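Local coordinates for putative phosphonate binding protein for ABC transporter (Prochlorococcus marinus str. MIT 9301, PDB 5LQ5), which binds inorganic phosphite strongly, and methylphosphonate and phosphate only very weakly, probably as the solute-binding component of an ABC transporter, at residues 26-36 against 222-233. Residues are numbered along the deposited sequence; the frame is centred on the assembly and turned at random.
Sequences FSKELSKQLDV and FTKELKSVILNL
L34, at the C-terminal end of helix 16-34, is a knob that enters a hole on helix 222-231 walled by F222, E225, L226 and V229, in one lobe of a periplasmic binding protein fold. Segments 26-34 and 222-231 run at 127° to each other, 10.4 Å apart at closest approach. A forked leucine suits this socket: L34 CD1 meets L226 CD1 at 3.7 Å, and L34 CD2 lies 3.5 Å from E225 CG. That CD2 rests equally against the carboxylate carbon, because the extended E225 chain, CG anti to the backbone N (chi1 -171°), lays itself along the methyl. One turn earlier, L30 straddles the next ridge, L30 CD2 on L226 and L30 CD1 on V229 CG1 at 3.9 Å; that same CD1 sits over one face of the F26 ring, displaced toward its rim, while the ring edge receives I230 CD1. Strand 60-63 closes this apolar layer, touching F26, L30 and L226. On the partly exposed side, the flat Q33 amide lies alongside the compact V229, with Q33 OE1 3.6 Å from V229 CG2, and its NE2 donates to E29 OE2. Two waters bridge the helices where no direct hydrogen bond does. One accepts from Q33 NE2 and donates to V229 O; shortening Q33 to an alanine would probably cost V229 its amide cover, E29 this donor and V229 O the water link. The other, in plane at the F222 ring edge, donates to E225 OE1 and, at 2.6 Å, to L34 O.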
loop_
_atom_site.group_PDB
_atom_site.type_symbol
_atom_site.label_atom_id
_atom_site.label_comp_id
_atom_site.label_asym_id
_atom_site.label_seq_id
_atom_site.Cartn_x
_atom_site.Cartn_y
_atom_site.Cartn_z
ATOM N N PHE A 26 1.118 5.483 -15.992
ATOM C CA PHE A 26 -0.217 5.959 -15.569
ATOM C C PHE A 26 -0.408 7.439 -15.918
ATOM O O PHE A 26 -1.417 7.836 -16.524
ATOM C CB PHE A 26 -0.350 5.755 -14.051
ATOM C CG PHE A 26 -1.684 6.177 -13.484
ATOM C CD1 PHE A 26 -2.797 5.351 -13.569
ATOM C CD2 PHE A 26 -1.811 7.403 -12.853
ATOM C CE1 PHE A 26 -4.025 5.745 -13.043
ATOM C CE2 PHE A 26 -3.025 7.811 -12.336
ATOM C CZ PHE A 26 -4.132 6.979 -12.414
ATOM N N SER A 27 0.569 8.241 -15.546
ATOM C CA SER A 27 0.536 9.690 -15.769
ATOM C C SER A 27 0.425 10.041 -17.251
ATOM O O SER A 27 -0.321 10.920 -17.640
ATOM C CB SER A 27 1.743 10.383 -15.134
ATOM O OG SER A 27 1.666 10.259 -13.710
ATOM N N LYS A 28 1.152 9.310 -18.073
ATOM C CA LYS A 28 1.142 9.578 -19.520
ATOM C C LYS A 28 -0.227 9.282 -20.141
ATOM O O LYS A 28 -0.708 10.029 -20.988
ATOM C CB LYS A 28 2.270 8.821 -20.243
ATOM C CG LYS A 28 3.620 9.529 -20.141
ATOM C CD LYS A 28 4.737 8.712 -20.778
ATOM C CE LYS A 28 6.118 9.254 -20.416
ATOM N NZ LYS A 28 6.644 10.222 -21.413
ATOM N N GLU A 29 -0.866 8.223 -19.686
ATOM C CA GLU A 29 -2.205 7.851 -20.157
ATOM C C GLU A 29 -3.244 8.889 -19.688
ATOM O O GLU A 29 -4.091 9.328 -20.454
ATOM C CB GLU A 29 -2.606 6.441 -19.713
ATOM C CG GLU A 29 -3.961 5.949 -20.253
ATOM C CD GLU A 29 -4.048 5.959 -21.783
ATOM O OE1 GLU A 29 -2.999 5.812 -22.474
ATOM O OE2 GLU A 29 -5.183 6.114 -22.306
ATOM N N LEU A 30 -3.207 9.260 -18.416
ATOM C CA LEU A 30 -4.090 10.343 -17.938
ATOM C C LEU A 30 -3.936 11.630 -18.732
ATOM O O LEU A 30 -4.914 12.283 -19.099
ATOM C CB LEU A 30 -3.841 10.642 -16.442
ATOM C CG LEU A 30 -4.882 10.058 -15.503
ATOM C CD1 LEU A 30 -4.977 8.544 -15.629
ATOM C CD2 LEU A 30 -4.509 10.479 -14.087
ATOM N N SER A 31 -2.694 11.974 -19.027
ATOM C CA SER A 31 -2.417 13.203 -19.758
ATOM C C SER A 31 -3.033 13.172 -21.160
ATOM O O SER A 31 -3.578 14.162 -21.632
ATOM C CB SER A 31 -0.922 13.449 -19.880
ATOM O OG SER A 31 -0.683 14.587 -20.685
ATOM N N LYS A 32 -2.948 12.024 -21.817
ATOM C CA LYS A 32 -3.543 11.866 -23.161
ATOM C C LYS A 32 -5.075 12.026 -23.130
ATOM O O LYS A 32 -5.658 12.733 -23.949
ATOM C CB LYS A 32 -3.189 10.515 -23.760
ATOM C CG LYS A 32 -1.774 10.428 -24.313
ATOM C CD LYS A 32 -1.514 9.077 -24.957
ATOM C CE LYS A 32 -0.028 8.852 -25.197
ATOM N NZ LYS A 32 0.265 7.456 -25.615
ATOM N N GLN A 33 -5.716 11.369 -22.168
ATOM C CA GLN A 33 -7.183 11.367 -22.061
ATOM C C GLN A 33 -7.789 12.642 -21.500
ATOM O O GLN A 33 -8.885 13.045 -21.917
ATOM C CB GLN A 33 -7.678 10.195 -21.255
ATOM C CG GLN A 33 -7.404 8.841 -21.890
ATOM C CD GLN A 33 -8.342 7.748 -21.370
ATOM O OE1 GLN A 33 -9.558 7.950 -21.244
ATOM N NE2 GLN A 33 -7.779 6.601 -21.010
ATOM N N LEU A 34 -7.109 13.250 -20.541
ATOM C CA LEU A 34 -7.562 14.522 -19.927
ATOM C C LEU A 34 -7.086 15.803 -20.597
ATOM O O LEU A 34 -7.595 16.877 -20.297
ATOM C CB LEU A 34 -7.148 14.584 -18.446
ATOM C CG LEU A 34 -7.739 13.433 -17.635
ATOM C CD1 LEU A 34 -7.071 13.357 -16.273
ATOM C CD2 LEU A 34 -9.251 13.510 -17.508
ATOM N N ASP A 35 -6.107 15.682 -21.485
ATOM C CA ASP A 35 -5.541 16.839 -22.225
ATOM C C ASP A 35 -5.007 17.904 -21.244
ATOM O O ASP A 35 -5.266 19.098 -21.369
ATOM C CB ASP A 35 -6.633 17.416 -23.166
ATOM C CG ASP A 35 -6.260 18.759 -23.809
ATOM O OD1 ASP A 35 -5.113 19.245 -23.716
ATOM O OD2 ASP A 35 -7.150 19.354 -24.418
ATOM N N VAL A 36 -4.267 17.449 -20.245
ATOM C CA VAL A 36 -3.558 18.341 -19.325
ATOM C C VAL A 36 -2.203 17.684 -19.029
ATOM O O VAL A 36 -2.030 16.474 -19.241
ATOM C CB VAL A 36 -4.325 18.621 -18.004
ATOM C CG1 VAL A 36 -5.680 19.284 -18.275
ATOM C CG2 VAL A 36 -4.500 17.335 -17.203
ATOM N N PHE A 222 -14.085 18.358 -14.216
ATOM C CA PHE A 222 -12.762 17.703 -14.300
ATOM C C PHE A 222 -12.656 16.499 -13.378
ATOM O O PHE A 222 -12.220 15.435 -13.807
ATOM C CB PHE A 222 -11.608 18.668 -14.014
ATOM C CG PHE A 222 -10.244 18.038 -14.162
ATOM C CD1 PHE A 222 -9.666 17.887 -15.424
ATOM C CD2 PHE A 222 -9.537 17.567 -13.056
ATOM C CE1 PHE A 222 -8.420 17.287 -15.569
ATOM C CE2 PHE A 222 -8.287 16.973 -13.200
ATOM C CZ PHE A 222 -7.723 16.841 -14.448
ATOM N N THR A 223 -13.064 16.646 -12.131
ATOM C CA THR A 223 -12.956 15.511 -11.187
ATOM C C THR A 223 -13.755 14.303 -11.663
ATOM O O THR A 223 -13.284 13.193 -11.613
ATOM C CB THR A 223 -13.390 15.885 -9.753
ATOM O OG1 THR A 223 -12.799 17.137 -9.407
ATOM C CG2 THR A 223 -12.922 14.851 -8.747
ATOM N N LYS A 224 -14.967 14.558 -12.138
ATOM C CA LYS A 224 -15.796 13.524 -12.750
ATOM C C LYS A 224 -15.110 12.842 -13.959
ATOM O O LYS A 224 -15.149 11.623 -14.087
ATOM C CB LYS A 224 -17.170 14.084 -13.153
ATOM C CG LYS A 224 -18.185 12.992 -13.473
ATOM C CD LYS A 224 -19.571 13.319 -12.938
ATOM C CE LYS A 224 -19.651 13.128 -11.429
ATOM N NZ LYS A 224 -21.025 13.345 -10.901
ATOM N N GLU A 225 -14.468 13.645 -14.806
ATOM C CA GLU A 225 -13.743 13.149 -16.007
ATOM C C GLU A 225 -12.542 12.281 -15.571
ATOM O O GLU A 225 -12.296 11.191 -16.102
ATOM C CB GLU A 225 -13.248 14.314 -16.862
ATOM C CG GLU A 225 -12.678 13.902 -18.222
ATOM C CD GLU A 225 -12.026 15.045 -18.994
ATOM O OE1 GLU A 225 -11.834 16.155 -18.438
ATOM O OE2 GLU A 225 -11.676 14.807 -20.167
ATOM N N LEU A 226 -11.806 12.781 -14.585
ATOM C CA LEU A 226 -10.658 12.053 -14.007
ATOM C C LEU A 226 -11.061 10.671 -13.452
ATOM O O LEU A 226 -10.442 9.641 -13.740
ATOM C CB LEU A 226 -10.017 12.923 -12.899
ATOM C CG LEU A 226 -8.908 12.272 -12.042
ATOM C CD1 LEU A 226 -7.739 11.872 -12.906
ATOM C CD2 LEU A 226 -8.450 13.214 -10.948
ATOM N N LYS A 227 -12.129 10.658 -12.681
ATOM C CA LYS A 227 -12.642 9.410 -12.115
ATOM C C LYS A 227 -13.039 8.435 -13.241
ATOM O O LYS A 227 -12.688 7.248 -13.239
ATOM C CB LYS A 227 -13.798 9.732 -11.189
ATOM C CG LYS A 227 -14.419 8.547 -10.519
ATOM C CD LYS A 227 -15.430 8.997 -9.469
ATOM C CE LYS A 227 -16.266 7.831 -8.999
ATOM N NZ LYS A 227 -17.135 8.205 -7.836
ATOM N N SER A 228 -13.711 8.987 -14.243
ATOM C CA SER A 228 -14.131 8.233 -15.437
ATOM C C SER A 228 -12.959 7.595 -16.181
ATOM O O SER A 228 -12.998 6.421 -16.527
ATOM C CB SER A 228 -14.924 9.147 -16.377
ATOM O OG SER A 228 -15.613 8.384 -17.341
ATOM N N VAL A 229 -11.900 8.361 -16.382
ATOM C CA VAL A 229 -10.708 7.830 -17.069
ATOM C C VAL A 229 -10.142 6.629 -16.317
ATOM O O VAL A 229 -9.832 5.593 -16.891
ATOM C CB VAL A 229 -9.624 8.916 -17.257
ATOM C CG1 VAL A 229 -8.269 8.347 -17.669
ATOM C CG2 VAL A 229 -10.110 9.954 -18.260
ATOM N N ILE A 230 -10.030 6.771 -15.008
ATOM C CA ILE A 230 -9.427 5.700 -14.189
ATOM C C ILE A 230 -10.343 4.452 -14.182
ATOM O O ILE A 230 -9.883 3.327 -14.358
ATOM C CB ILE A 230 -9.111 6.208 -12.761
ATOM C CG1 ILE A 230 -8.010 7.304 -12.806
ATOM C CG2 ILE A 230 -8.694 5.054 -11.853
ATOM C CD1 ILE A 230 -7.780 8.032 -11.484
ATOM N N LEU A 231 -11.642 4.665 -14.005
ATOM C CA LEU A 231 -12.597 3.558 -13.977
ATOM C C LEU A 231 -12.778 2.869 -15.340
ATOM O O LEU A 231 -13.199 1.714 -15.408
ATOM C CB LEU A 231 -13.953 4.045 -13.460
ATOM C CG LEU A 231 -13.983 4.491 -12.002
ATOM C CD1 LEU A 231 -15.340 5.121 -11.689
ATOM C CD2 LEU A 231 -13.690 3.347 -11.057
ATOM N N ASN A 232 -12.467 3.583 -16.408
ATOM C CA ASN A 232 -12.682 3.047 -17.772
ATOM C C ASN A 232 -11.427 2.452 -18.413
ATOM O O ASN A 232 -11.469 2.008 -19.559
ATOM C CB ASN A 232 -13.307 4.098 -18.689
ATOM C CG ASN A 232 -14.760 4.396 -18.337
ATOM O OD1 ASN A 232 -15.506 3.517 -17.977
ATOM N ND2 ASN A 232 -15.164 5.641 -18.505
ATOM N N LEU A 233 -10.317 2.433 -17.677
ATOM C CA LEU A 233 -9.125 1.723 -18.122
ATOM C C LEU A 233 -9.493 0.263 -18.439
ATOM O O LEU A 233 -10.146 -0.445 -17.666
ATOM C CB LEU A 233 -7.980 1.791 -17.106
ATOM C CG LEU A 233 -7.262 3.135 -16.962
ATOM C CD1 LEU A 233 -6.327 3.097 -15.756
ATOM C CD2 LEU A 233 -6.491 3.527 -18.207
HETATM O O HOH W 1 -9.591 5.039 -19.666
HETATM O O HOH W 2 -9.459 18.120 -18.914
#